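Long-range contacts in polygalacturonase (Pectobacterium carotovorum subsp. carotovorum, PDB 1BHE), which hydrolyses the alpha-1,4 linkages of polygalacturonic acid within the chain, contributing to maceration and soft-rotting of plant tissue: residues V309-Y314 against V342-N347; K349-V354 against I369-V374. All coordinates share one frame; numbering follows the deposited sequence.

Interaction 1. Residues V309-Y314 against V342-N347; sequences VIDTVY and VLNGEN
The Asn344 amide receives Asp311 and Val313 on one face: Asp311 OD1 lies 3.6 Å from Asn344 ND2, with the carboxylate and amide planes 35° apart, and Val313 CG2 sits above Asn344 ND2 at a tight 3.1 Å. Lys370 CE packs on the opposite face. Near the amide edge, a water takes the N-H of Asn344 ND2 at 2.8 Å and donates to Asp311 OD2, bridging the groups. With CG anti to the backbone N (chi1 -157° and -174°), both side chains share a strand face and cross at a slant. Each closes an Asx turn, Asp311 OD1 accepting from Val313 N and Asn344 OD1 from Glu346 N. This is stacking of successive coils in the right-handed parallel beta-helix of family 28: the axes of strands 309-311 and 342-344 come within 4.7 Å, joined by Ile310 N to Val342 O, Asn344 N to Ile310 O (2.7 Å) and Thr312 N to Asn344 O. On the face opposite Asp311, Leu343 CD2 meets Ile310 CB at 4.0 Å. Beyond the strands, Val313 CG1 presses on Asn347 ND2, a buried nitrogen with no partner modelled. The side chain of Val309 is about 9 Å from that of His251, the inferred active-site histidine.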
loop_
_atom_site.group_PDB
_atom_site.type_symbol
_atom_site.label_atom_id
_atom_site.label_comp_id
_atom_site.label_asym_id
_atom_site.label_seq_id
_atom_site.Cartn_x
_atom_site.Cartn_y
_atom_site.Cartn_z
ATOM N N VAL A 309 0.798 6.125 17.375
ATOM C CA VAL A 309 2.019 6.864 17.113
ATOM C C VAL A 309 1.717 8.139 16.322
ATOM O O VAL A 309 1.228 8.095 15.196
ATOM C CB VAL A 309 3.094 6.094 16.322
ATOM C CG1 VAL A 309 4.319 6.976 16.063
ATOM C CG2 VAL A 309 3.550 4.812 17.004
ATOM N N ILE A 310 2.033 9.280 16.922
ATOM C CA ILE A 310 1.933 10.577 16.269
ATOM C C ILE A 310 3.330 11.189 16.426
ATOM O O ILE A 310 3.682 11.697 17.491
ATOM C CB ILE A 310 0.844 11.513 16.793
ATOM C CG1 ILE A 310 -0.549 10.942 16.527
ATOM C CG2 ILE A 310 0.986 12.892 16.155
ATOM C CD1 ILE A 310 -1.707 11.807 16.961
ATOM N N ASP A 311 4.143 11.070 15.383
ATOM C CA ASP A 311 5.516 11.546 15.437
ATOM C C ASP A 311 5.877 12.510 14.322
ATOM O O ASP A 311 5.945 12.129 13.153
ATOM C CB ASP A 311 6.472 10.342 15.384
ATOM C CG ASP A 311 7.825 10.672 15.986
ATOM O OD1 ASP A 311 8.187 11.865 16.034
ATOM O OD2 ASP A 311 8.525 9.734 16.425
ATOM N N THR A 312 6.195 13.745 14.706
ATOM C CA THR A 312 6.581 14.771 13.751
ATOM C C THR A 312 8.073 14.765 13.457
ATOM O O THR A 312 8.525 15.464 12.543
ATOM C CB THR A 312 6.196 16.183 14.236
ATOM O OG1 THR A 312 6.985 16.468 15.403
ATOM C CG2 THR A 312 4.721 16.269 14.573
ATOM N N VAL A 313 8.863 13.990 14.189
ATOM C CA VAL A 313 10.293 13.877 13.927
ATOM C C VAL A 313 10.684 12.401 13.874
ATOM O O VAL A 313 11.627 11.947 14.518
ATOM C CB VAL A 313 11.162 14.604 14.965
ATOM C CG1 VAL A 313 11.178 16.109 14.742
ATOM C CG2 VAL A 313 10.696 14.296 16.382
ATOM N N TYR A 314 9.934 11.631 13.085
ATOM C CA TYR A 314 10.171 10.199 12.938
ATOM C C TYR A 314 11.631 9.915 12.614
ATOM O O TYR A 314 12.278 9.119 13.293
ATOM C CB TYR A 314 9.238 9.610 11.883
ATOM C CG TYR A 314 9.369 8.123 11.644
ATOM C CD1 TYR A 314 9.054 7.200 12.629
ATOM C CD2 TYR A 314 9.800 7.645 10.411
ATOM C CE1 TYR A 314 9.179 5.840 12.403
ATOM C CE2 TYR A 314 9.925 6.289 10.176
ATOM C CZ TYR A 314 9.613 5.391 11.174
ATOM O OH TYR A 314 9.735 4.038 10.939
ATOM N N VAL A 342 3.200 6.815 21.590
ATOM C CA VAL A 342 4.126 7.903 21.332
ATOM C C VAL A 342 3.430 9.101 20.693
ATOM O O VAL A 342 2.867 9.025 19.598
ATOM C CB VAL A 342 5.296 7.459 20.434
ATOM C CG1 VAL A 342 6.255 8.610 20.171
ATOM C CG2 VAL A 342 6.048 6.286 21.055
ATOM N N LEU A 343 3.472 10.231 21.390
ATOM C CA LEU A 343 2.885 11.475 20.899
ATOM C C LEU A 343 3.962 12.558 20.926
ATOM O O LEU A 343 4.254 13.132 21.980
ATOM C CB LEU A 343 1.668 11.899 21.702
ATOM C CG LEU A 343 0.530 10.905 21.905
ATOM C CD1 LEU A 343 -0.469 11.439 22.918
ATOM C CD2 LEU A 343 -0.147 10.577 20.581
ATOM N N ASN A 344 4.562 12.817 19.770
ATOM C CA ASN A 344 5.632 13.800 19.656
ATOM C C ASN A 344 5.312 14.894 18.646
ATOM O O ASN A 344 5.233 14.644 17.443
ATOM C CB ASN A 344 6.932 13.093 19.269
ATOM C CG ASN A 344 8.142 13.999 19.271
ATOM O OD1 ASN A 344 8.061 15.210 19.478
ATOM N ND2 ASN A 344 9.304 13.403 19.036
ATOM N N GLY A 345 5.173 16.125 19.136
ATOM C CA GLY A 345 4.849 17.263 18.300
ATOM C C GLY A 345 5.974 18.266 18.130
ATOM O O GLY A 345 5.718 19.445 17.876
ATOM N N GLU A 346 7.219 17.812 18.226
ATOM C CA GLU A 346 8.377 18.684 18.020
ATOM C C GLU A 346 8.288 19.330 16.649
ATOM O O GLU A 346 7.787 18.725 15.696
ATOM C CB GLU A 346 9.656 17.860 18.159
ATOM C CG GLU A 346 10.968 18.617 18.135
ATOM C CD GLU A 346 12.174 17.699 18.241
ATOM O OE1 GLU A 346 12.165 16.776 19.085
ATOM O OE2 GLU A 346 13.149 17.889 17.485
ATOM N N ASN A 347 8.697 20.584 16.496
ATOM C CA ASN A 347 8.666 21.282 15.218
ATOM C C ASN A 347 7.299 21.824 14.826
ATOM O O ASN A 347 7.202 22.549 13.830
ATOM C CB ASN A 347 9.223 20.409 14.087
ATOM C CG ASN A 347 10.723 20.215 14.140
ATOM O OD1 ASN A 347 11.481 21.086 14.567
ATOM N ND2 ASN A 347 11.177 19.045 13.699
HETATM O O HOH W 1 10.430 11.110 17.912
#

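Interaction 2. Residues K349-V354 against I369-V374; sequences KKPIEV and IKNVNV
Asn371 meets Pro351 chiefly through the oxygen of its amide. From CB, the side chain leaves with CG anti to the backbone N (chi1 -161°), which carries the flat group over the start of segment 349-354. CG stands 3.8 Å from Pro351 CA. At the tip, OD1 lies 3.2 Å from Pro351 CA and also borders CB and CG of that ring, so the proline packs over one face of the amide. A water, displaced toward the other face, donates to Asn371 OD1 and to Lys349 O, tying the amide to the loop ahead of the proline. The other branch, ND2, turns to a partner beyond the two segments, the carbonyl of Gly345, with a weaker bond to Ala348 O.

The backbone of Asn371 is left-handed (phi/psi 54/51), and it separates strand 366-370 from strand 372-375, forming the corner between two faces of the terminal coil of the parallel beta-helix. Past this corner, strand 372-374 aligns in parallel with 352-354: Ile352 N bonds to Asn371 O, Asn373 N to Ile352 O at 2.9 Å, and Val354 N to Asn373 O.

On the face of Ile352 and Val354, Val354 CG2 is shared by two valines, touching Val372 CG2 and Val374 CG2 at 3.6 Å each. Ile328 of strand 324-335 also adjoins Val354, and Leu343 adjoins both Val372 and Val374. On the face of Glu353 and Asn373, these two side chains lie side by side and point the same way; Glu353 OE1 is 3.8 Å from Asn373 CB, and Glu353 OE2 is 3.9 Å from Asn373 ND2. These separations imply that the outer pair adds loose packing; the direct hydrogen bonds between the segments are the three of the backbone, while the Asn371 amide joins them through a water and is itself held by Gly345.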
loop_
_atom_site.group_PDB
_atom_site.type_symbol
_atom_site.label_atom_id
_atom_site.label_comp_id
_atom_site.label_asym_id
_atom_site.label_seq_id
_atom_site.Cartn_x
_atom_site.Cartn_y
_atom_site.Cartn_z
ATOM N N LYS A 349 4.431 24.513 15.452
ATOM C CA LYS A 349 4.366 25.828 16.081
ATOM C C LYS A 349 3.697 25.781 17.445
ATOM O O LYS A 349 4.257 26.256 18.433
ATOM C CB LYS A 349 3.654 26.825 15.164
ATOM C CG LYS A 349 4.352 27.039 13.832
ATOM C CD LYS A 349 5.606 27.882 13.977
ATOM C CE LYS A 349 6.733 27.361 13.102
ATOM N NZ LYS A 349 8.012 28.073 13.373
ATOM N N LYS A 350 2.491 25.238 17.519
ATOM C CA LYS A 350 1.762 25.096 18.769
ATOM C C LYS A 350 1.572 23.609 19.060
ATOM O O LYS A 350 1.735 22.776 18.168
ATOM C CB LYS A 350 0.400 25.785 18.704
ATOM C CG LYS A 350 0.459 27.273 18.403
ATOM C CD LYS A 350 -0.781 27.741 17.653
ATOM C CE LYS A 350 -0.408 28.362 16.316
ATOM N NZ LYS A 350 -0.122 29.818 16.441
ATOM N N PRO A 351 1.231 23.280 20.297
ATOM C CA PRO A 351 0.991 21.906 20.690
ATOM C C PRO A 351 -0.075 21.258 19.815
ATOM O O PRO A 351 -1.110 21.875 19.549
ATOM C CB PRO A 351 0.514 21.992 22.131
ATOM C CG PRO A 351 0.845 23.355 22.613
ATOM C CD PRO A 351 1.016 24.234 21.410
ATOM N N ILE A 352 0.170 20.026 19.376
ATOM C CA ILE A 352 -0.824 19.339 18.545
ATOM C C ILE A 352 -1.981 18.906 19.434
ATOM O O ILE A 352 -1.751 18.313 20.492
ATOM C CB ILE A 352 -0.204 18.148 17.799
ATOM C CG1 ILE A 352 0.855 18.647 16.812
ATOM C CG2 ILE A 352 -1.262 17.330 17.078
ATOM C CD1 ILE A 352 1.773 17.560 16.294
ATOM N N GLU A 353 -3.208 19.270 19.077
ATOM C CA GLU A 353 -4.365 18.890 19.882
ATOM C C GLU A 353 -4.992 17.603 19.353
ATOM O O GLU A 353 -5.291 17.516 18.161
ATOM C CB GLU A 353 -5.416 20.001 19.917
ATOM C CG GLU A 353 -4.889 21.388 20.228
ATOM C CD GLU A 353 -4.633 21.629 21.703
ATOM O OE1 GLU A 353 -5.401 21.123 22.547
ATOM O OE2 GLU A 353 -3.651 22.330 22.029
ATOM N N VAL A 354 -5.186 16.616 20.221
ATOM C CA VAL A 354 -5.779 15.344 19.837
ATOM C C VAL A 354 -6.912 14.956 20.783
ATOM O O VAL A 354 -6.849 15.215 21.986
ATOM C CB VAL A 354 -4.757 14.191 19.806
ATOM C CG1 VAL A 354 -3.885 14.242 18.559
ATOM C CG2 VAL A 354 -3.886 14.203 21.055
ATOM N N ILE A 369 4.784 11.670 25.836
ATOM C CA ILE A 369 4.203 12.884 25.283
ATOM C C ILE A 369 5.146 14.075 25.239
ATOM O O ILE A 369 5.813 14.430 26.213
ATOM C CB ILE A 369 2.936 13.275 26.081
ATOM C CG1 ILE A 369 1.917 12.139 26.089
ATOM C CG2 ILE A 369 2.308 14.544 25.526
ATOM C CD1 ILE A 369 0.836 12.238 27.138
ATOM N N LYS A 370 5.153 14.751 24.093
ATOM C CA LYS A 370 5.966 15.934 23.873
ATOM C C LYS A 370 5.246 16.911 22.945
ATOM O O LYS A 370 4.994 16.627 21.773
ATOM C CB LYS A 370 7.336 15.563 23.307
ATOM C CG LYS A 370 8.192 16.736 22.870
ATOM C CD LYS A 370 9.679 16.440 22.935
ATOM C CE LYS A 370 10.125 15.458 21.866
ATOM N NZ LYS A 370 11.433 14.825 22.193
ATOM N N ASN A 371 4.894 18.075 23.487
ATOM C CA ASN A 371 4.208 19.111 22.733
ATOM C C ASN A 371 2.933 18.635 22.049
ATOM O O ASN A 371 2.694 18.891 20.866
ATOM C CB ASN A 371 5.168 19.740 21.713
ATOM C CG ASN A 371 4.669 21.094 21.236
ATOM O OD1 ASN A 371 3.969 21.788 21.976
ATOM N ND2 ASN A 371 5.001 21.449 20.003
ATOM N N VAL A 372 2.056 17.981 22.795
ATOM C CA VAL A 372 0.762 17.524 22.308
ATOM C C VAL A 372 -0.196 17.391 23.493
ATOM O O VAL A 372 0.126 16.759 24.496
ATOM C CB VAL A 372 0.819 16.201 21.528
ATOM C CG1 VAL A 372 1.684 15.188 22.260
ATOM C CG2 VAL A 372 -0.562 15.599 21.293
ATOM N N ASN A 373 -1.378 17.979 23.345
ATOM C CA ASN A 373 -2.384 17.916 24.399
ATOM C C ASN A 373 -3.519 16.974 24.024
ATOM O O ASN A 373 -4.093 17.052 22.938
ATOM C CB ASN A 373 -2.919 19.316 24.713
ATOM C CG ASN A 373 -1.951 20.076 25.602
ATOM O OD1 ASN A 373 -1.659 19.635 26.718
ATOM N ND2 ASN A 373 -1.455 21.200 25.105
ATOM N N VAL A 374 -3.825 16.065 24.942
ATOM C CA VAL A 374 -4.880 15.085 24.742
ATOM C C VAL A 374 -6.166 15.510 25.441
ATOM O O VAL A 374 -6.195 15.659 26.662
ATOM C CB VAL A 374 -4.459 13.695 25.256
ATOM C CG1 VAL A 374 -5.598 12.693 25.161
ATOM C CG2 VAL A 374 -3.237 13.197 24.492
HETATM O O HOH W 2 4.584 24.576 20.705
#

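How the interactions relate
Both interactions stack parallel strands of adjacent beta-helix coils, and their centres lie about 9 Å apart. Interaction 1 has no exposed residue among those touching and approaches the active-site region; interaction 2, closer to the C-terminal end of the helix, has three and is remote from the annotated sites. They meet directly: Lys370 N and O are probably hydrogen-bonded to Leu343 O and Gly345 N, so strand 340-344 is flanked by 306-311 and 366-370. The chemistry differs with place: interaction 1 sets a water-bridged polar pair over its paired strands, whereas interaction 2 has an amide at a corner that reaches back to the preceding coil.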